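Local coordinates for protein ribosomal RNA small subunit methyltransferase D (Escherichia coli, PDB 2FPO) that methylates N2 of guanine 966 of 16S rRNA within the assembled 30S particle, using S-adenosyl-L-methionine as methyl donor, at residues A[52-62]-A[122-131]. Residues are numbered along the deposited sequence; the frame is centred on the assembly and turned at random.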
ATOM      1  N   VAL A  52      -9.114  10.787  -4.675  1.00 31.10           N
ATOM      2  CA  VAL A  52      -7.694  11.158  -4.745  1.00 30.70           C
ATOM      3  C   VAL A  52      -6.830  10.169  -5.548  1.00 30.39           C
ATOM      4  O   VAL A  52      -5.651  10.422  -5.786  1.00 31.10           O
ATOM      5  CB  VAL A  52      -7.067  11.383  -3.348  1.00 30.51           C
ATOM      6  CG1 VAL A  52      -7.743  12.588  -2.644  1.00 31.17           C
ATOM      7  CG2 VAL A  52      -7.184  10.144  -2.487  1.00 29.93           C
ATOM      8  N   ILE A  53      -7.431   9.046  -5.939  1.00 29.25           N
ATOM      9  CA  ILE A  53      -6.703   7.930  -6.540  1.00 29.18           C
ATOM     10  C   ILE A  53      -6.254   8.257  -7.986  1.00 28.56           C
ATOM     11  O   ILE A  53      -5.174   7.867  -8.386  1.00 28.42           O
ATOM     12  CB  ILE A  53      -7.538   6.583  -6.472  1.00 28.65           C
ATOM     13  CG1 ILE A  53      -6.708   5.382  -6.952  1.00 28.66           C
ATOM     14  CG2 ILE A  53      -8.835   6.695  -7.270  1.00 27.18           C
ATOM     15  CD1 ILE A  53      -5.511   5.068  -6.041  1.00 26.38           C
ATOM     16  N   VAL A  54      -7.071   9.008  -8.743  1.00 27.52           N
ATOM     17  CA  VAL A  54      -6.710   9.350 -10.131  1.00 27.26           C
ATOM     18  C   VAL A  54      -5.478  10.240 -10.104  1.00 27.41           C
ATOM     19  O   VAL A  54      -5.447  11.258  -9.404  1.00 27.26           O
ATOM     20  CB  VAL A  54      -7.883   9.972 -10.943  1.00 27.68           C
ATOM     21  CG1 VAL A  54      -7.451  10.381 -12.424  1.00 26.20           C
ATOM     22  CG2 VAL A  54      -9.069   9.002 -10.981  1.00 26.98           C
ATOM     23  N   ASP A  55      -4.450   9.791 -10.825  1.00 27.17           N
ATOM     24  CA  ASP A  55      -3.166  10.467 -10.947  1.00 27.56           C
ATOM     25  C   ASP A  55      -2.353  10.514  -9.675  1.00 27.03           C
ATOM     26  O   ASP A  55      -1.415  11.287  -9.607  1.00 27.10           O
ATOM     27  CB  ASP A  55      -3.274  11.900 -11.533  1.00 27.52           C
ATOM     28  CG  ASP A  55      -3.699  11.925 -13.000  1.00 29.45           C
ATOM     29  OD1 ASP A  55      -3.588  10.902 -13.694  1.00 31.32           O
ATOM     30  OD2 ASP A  55      -4.124  13.001 -13.469  1.00 28.53           O
ATOM     31  N   ALA A  56      -2.704   9.713  -8.671  1.00 28.27           N
ATOM     32  CA  ALA A  56      -1.892   9.603  -7.448  1.00 28.11           C
ATOM     33  C   ALA A  56      -0.591   8.841  -7.680  1.00 28.28           C
ATOM     34  O   ALA A  56      -0.553   7.917  -8.485  1.00 27.89           O
ATOM     35  CB  ALA A  56      -2.683   8.919  -6.319  1.00 28.27           C
ATOM     36  N   GLN A  57       0.466   9.238  -6.967  1.00 28.09           N
ATOM     37  CA  GLN A  57       1.677   8.442  -6.857  1.00 28.09           C
ATOM     38  C   GLN A  57       1.560   7.594  -5.592  1.00 27.98           C
ATOM     39  O   GLN A  57       1.396   8.126  -4.475  1.00 28.70           O
ATOM     40  CB  GLN A  57       2.913   9.345  -6.826  1.00 28.27           C
ATOM     41  CG  GLN A  57       3.577   9.518  -8.218  1.00 32.48           C
ATOM     42  CD  GLN A  57       4.302   8.233  -8.736  1.00 36.74           C
ATOM     43  OE1 GLN A  57       4.669   8.157  -9.914  1.00 39.13           O
ATOM     44  NE2 GLN A  57       4.501   7.234  -7.854  1.00 32.99           N
ATOM     45  N   CYS A  58       1.651   6.274  -5.776  1.00 27.22           N
ATOM     46  CA  CYS A  58       1.420   5.286  -4.714  1.00 27.21           C
ATOM     47  C   CYS A  58       2.657   4.465  -4.391  1.00 26.66           C
ATOM     48  O   CYS A  58       3.429   4.058  -5.272  1.00 25.59           O
ATOM     49  CB  CYS A  58       0.281   4.322  -5.093  1.00 27.30           C
ATOM     50  SG  CYS A  58      -1.240   5.152  -5.583  1.00 31.19           S
ATOM     51  N   LEU A  59       2.845   4.220  -3.114  1.00 26.88           N
ATOM     52  CA  LEU A  59       3.931   3.348  -2.693  1.00 26.61           C
ATOM     53  C   LEU A  59       3.326   2.230  -1.846  1.00 26.86           C
ATOM     54  O   LEU A  59       2.605   2.487  -0.885  1.00 27.04           O
ATOM     55  CB  LEU A  59       4.972   4.186  -1.928  1.00 26.41           C
ATOM     56  CG  LEU A  59       6.049   3.412  -1.155  1.00 27.60           C
ATOM     57  CD1 LEU A  59       7.046   2.810  -2.186  1.00 23.90           C
ATOM     58  CD2 LEU A  59       6.710   4.366  -0.142  1.00 25.93           C
ATOM     59  N   ASP A  60       3.604   0.980  -2.208  1.00 27.40           N
ATOM     60  CA  ASP A  60       3.161  -0.168  -1.409  1.00 28.16           C
ATOM     61  C   ASP A  60       4.394  -0.787  -0.724  1.00 27.64           C
ATOM     62  O   ASP A  60       5.240  -1.403  -1.400  1.00 26.52           O
ATOM     63  CB  ASP A  60       2.488  -1.179  -2.325  1.00 27.74           C
ATOM     64  CG  ASP A  60       1.635  -2.209  -1.574  1.00 31.16           C
ATOM     65  OD1 ASP A  60       1.846  -2.470  -0.371  1.00 32.54           O
ATOM     66  OD2 ASP A  60       0.756  -2.781  -2.223  1.00 34.35           O
ATOM     67  N   CYS A  61       4.473  -0.625   0.604  1.00 27.14           N
ATOM     68  CA  CYS A  61       5.661  -1.038   1.375  1.00 27.79           C
ATOM     69  C   CYS A  61       5.879  -2.537   1.510  1.00 27.79           C
ATOM     70  O   CYS A  61       7.023  -2.952   1.766  1.00 27.87           O
ATOM     71  CB  CYS A  61       5.672  -0.396   2.765  1.00 28.60           C
ATOM     72  SG  CYS A  61       5.746   1.421   2.686  1.00 29.84           S
ATOM     73  N   PHE A  62       4.800  -3.323   1.411  1.00 26.10           N
ATOM     74  CA  PHE A  62       4.841  -4.796   1.553  1.00 27.10           C
ATOM     75  C   PHE A  62       3.805  -5.258   0.565  1.00 27.66           C
ATOM     76  O   PHE A  62       2.659  -5.605   0.947  1.00 26.78           O
ATOM     77  CB  PHE A  62       4.453  -5.285   2.990  1.00 27.07           C
ATOM     78  CG  PHE A  62       5.221  -4.600   4.086  1.00 27.12           C
ATOM     79  CD1 PHE A  62       6.431  -5.121   4.534  1.00 27.58           C
ATOM     80  CD2 PHE A  62       4.745  -3.407   4.638  1.00 27.59           C
ATOM     81  CE1 PHE A  62       7.188  -4.423   5.535  1.00 28.73           C
ATOM     82  CE2 PHE A  62       5.464  -2.706   5.629  1.00 28.64           C
ATOM     83  CZ  PHE A  62       6.682  -3.226   6.096  1.00 27.96           C
ATOM     84  N   PRO A 122       8.414  11.884  -2.634  1.00 30.24           N
ATOM     85  CA  PRO A 122       7.070  11.987  -2.046  1.00 30.51           C
ATOM     86  C   PRO A 122       5.941  11.247  -2.794  1.00 30.00           C
ATOM     87  O   PRO A 122       5.851  11.278  -4.032  1.00 29.23           O
ATOM     88  CB  PRO A 122       6.810  13.497  -2.022  1.00 30.92           C
ATOM     89  CG  PRO A 122       7.678  14.038  -3.141  1.00 31.21           C
ATOM     90  CD  PRO A 122       8.911  13.180  -3.127  1.00 30.74           C
ATOM     91  N   HIS A 123       5.091  10.584  -2.017  1.00 29.55           N
ATOM     92  CA  HIS A 123       3.914   9.889  -2.540  1.00 28.54           C
ATOM     93  C   HIS A 123       2.640  10.430  -1.898  1.00 29.13           C
ATOM     94  O   HIS A 123       2.620  10.776  -0.705  1.00 28.99           O
ATOM     95  CB  HIS A 123       4.011   8.377  -2.292  1.00 27.85           C
ATOM     96  CG  HIS A 123       5.120   7.708  -3.039  1.00 27.76           C
ATOM     97  ND1 HIS A 123       6.438   7.754  -2.624  1.00 28.45           N
ATOM     98  CD2 HIS A 123       5.113   7.010  -4.204  1.00 27.89           C
ATOM     99  CE1 HIS A 123       7.186   7.081  -3.487  1.00 29.51           C
ATOM    100  NE2 HIS A 123       6.411   6.640  -4.465  1.00 28.59           N
ATOM    101  N   ASN A 124       1.579  10.457  -2.700  1.00 28.77           N
ATOM    102  CA  ASN A 124       0.246  10.853  -2.291  1.00 29.50           C
ATOM    103  C   ASN A 124      -0.474   9.780  -1.449  1.00 28.76           C
ATOM    104  O   ASN A 124      -1.280  10.113  -0.551  1.00 29.30           O
ATOM    105  CB  ASN A 124      -0.591  11.135  -3.551  1.00 28.85           C
ATOM    106  CG  ASN A 124       0.063  12.146  -4.465  1.00 32.87           C
ATOM    107  OD1 ASN A 124       0.138  13.345  -4.145  1.00 36.84           O
ATOM    108  ND2 ASN A 124       0.560  11.675  -5.608  1.00 31.33           N
ATOM    109  N   ILE A 125      -0.198   8.511  -1.758  1.00 27.27           N
ATOM    110  CA  ILE A 125      -0.855   7.364  -1.109  1.00 26.74           C
ATOM    111  C   ILE A 125       0.153   6.275  -0.775  1.00 26.33           C
ATOM    112  O   ILE A 125       0.872   5.782  -1.655  1.00 27.50           O
ATOM    113  CB  ILE A 125      -1.996   6.769  -2.024  1.00 25.43           C
ATOM    114  CG1 ILE A 125      -3.068   7.835  -2.346  1.00 26.62           C
ATOM    115  CG2 ILE A 125      -2.593   5.457  -1.452  1.00 26.66           C
ATOM    116  CD1 ILE A 125      -4.228   7.345  -3.230  1.00 25.14           C
ATOM    117  N   VAL A 126       0.185   5.864   0.479  1.00 26.81           N
ATOM    118  CA  VAL A 126       1.092   4.776   0.913  1.00 26.38           C
ATOM    119  C   VAL A 126       0.316   3.686   1.626  1.00 26.51           C
ATOM    120  O   VAL A 126      -0.559   3.974   2.468  1.00 26.66           O
ATOM    121  CB  VAL A 126       2.267   5.297   1.813  1.00 26.72           C
ATOM    122  CG1 VAL A 126       3.252   4.172   2.218  1.00 24.34           C
ATOM    123  CG2 VAL A 126       3.017   6.428   1.129  1.00 25.39           C
ATOM    124  N   PHE A 127       0.631   2.441   1.267  1.00 26.29           N
ATOM    125  CA  PHE A 127       0.022   1.262   1.869  1.00 26.92           C
ATOM    126  C   PHE A 127       1.019   0.590   2.816  1.00 27.06           C
ATOM    127  O   PHE A 127       2.125   0.224   2.405  1.00 25.42           O
ATOM    128  CB  PHE A 127      -0.415   0.248   0.812  1.00 25.92           C
ATOM    129  CG  PHE A 127      -1.318   0.831  -0.261  1.00 28.12           C
ATOM    130  CD1 PHE A 127      -2.650   1.172   0.024  1.00 27.39           C
ATOM    131  CD2 PHE A 127      -0.850   0.995  -1.556  1.00 26.43           C
ATOM    132  CE1 PHE A 127      -3.484   1.732  -0.990  1.00 29.80           C
ATOM    133  CE2 PHE A 127      -1.681   1.540  -2.577  1.00 29.21           C
ATOM    134  CZ  PHE A 127      -2.995   1.910  -2.287  1.00 25.94           C
ATOM    135  N   VAL A 128       0.580   0.414   4.064  1.00 26.91           N
ATOM    136  CA  VAL A 128       1.382  -0.197   5.145  1.00 27.68           C
ATOM    137  C   VAL A 128       0.603  -1.353   5.774  1.00 27.38           C
ATOM    138  O   VAL A 128      -0.100  -1.215   6.784  1.00 28.14           O
ATOM    139  CB  VAL A 128       1.818   0.841   6.227  1.00 28.73           C
ATOM    140  CG1 VAL A 128       2.815   0.202   7.230  1.00 27.20           C
ATOM    141  CG2 VAL A 128       2.385   2.095   5.585  1.00 26.35           C
ATOM    142  N   ASP A 129       0.753  -2.521   5.170  1.00 27.73           N
ATOM    143  CA  ASP A 129       0.112  -3.718   5.665  1.00 28.49           C
ATOM    144  C   ASP A 129       1.224  -4.754   5.838  1.00 28.52           C
ATOM    145  O   ASP A 129       1.408  -5.610   4.990  1.00 27.25           O
ATOM    146  CB  ASP A 129      -0.945  -4.202   4.670  1.00 29.51           C
ATOM    147  CG  ASP A 129      -1.590  -5.521   5.099  1.00 33.31           C
ATOM    148  OD1 ASP A 129      -1.666  -5.796   6.331  1.00 38.23           O
ATOM    149  OD2 ASP A 129      -1.991  -6.297   4.206  1.00 36.00           O
ATOM    150  N   PRO A 130       2.010  -4.644   6.927  1.00 28.14           N
ATOM    151  CA  PRO A 130       3.107  -5.611   7.055  1.00 27.25           C
ATOM    152  C   PRO A 130       2.679  -7.054   7.364  1.00 27.06           C
ATOM    153  O   PRO A 130       1.583  -7.264   7.938  1.00 27.55           O
ATOM    154  CB  PRO A 130       3.980  -5.002   8.173  1.00 26.86           C
ATOM    155  CG  PRO A 130       3.012  -4.190   8.989  1.00 27.64           C
ATOM    156  CD  PRO A 130       2.001  -3.648   8.016  1.00 27.76           C
ATOM    157  N   PRO A 131       3.530  -8.050   6.999  1.00 26.26           N
ATOM    158  CA  PRO A 131       3.216  -9.457   7.230  1.00 26.93           C
ATOM    159  C   PRO A 131       3.096  -9.750   8.728  1.00 27.03           C
ATOM    160  O   PRO A 131       2.351 -10.635   9.138  1.00 27.22           O
ATOM    161  CB  PRO A 131       4.421 -10.206   6.585  1.00 26.36           C
ATOM    162  CG  PRO A 131       5.534  -9.225   6.650  1.00 26.28           C
ATOM    163  CD  PRO A 131       4.848  -7.900   6.348  1.00 26.93           C
TER
HETATM  164  O   HOH W   1       6.730   5.804  -7.033  1.00 23.76           O
HETATM  165  O   HOH W   2       1.605  -2.838   2.554  1.00 32.46           O
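Leu59 is held to the neighbouring parallel strand through both backbone N and O: the N donates to Ile125 O at 2.9 Å, and the O accepts from Phe127 N, nearly straight (167°). Gln57 O takes Ile125 N and, weakly, Asn124 N, while Cys61 N closes the far end on Phe127 O. Leu59 CB sits over the centre of the His123 imidazole, 3.6 Å from the ring centroid in a CH-pi contact, and a water in the ring plane joins His123 NE2 to Gln57 NE2, the latter weakly. These are adjacent strands in the middle of a Rossmann-like methyltransferase sheet of order 3-2-1-4-5-7-6. At their C-terminal ends a second water accepts from Asp129 N (2.8 Å) and weakly from Phe62 N, and can donate to Asp60 OD1, though more acceptors lie in reach than it has protons; Asp60 OD2 receives a weak bond from Gly69 N. With CG anti to the carbonyl carbon (chi1 -51°), Phe62 lays one ring face against Pro130, whose CB is 3.8 Å from the centroid, while Val128 CG1 meets the ring edge. Replacing Phe62 by alanine is likely to strip Pro130 of its aromatic cover and open a gap beside Pro131 CD.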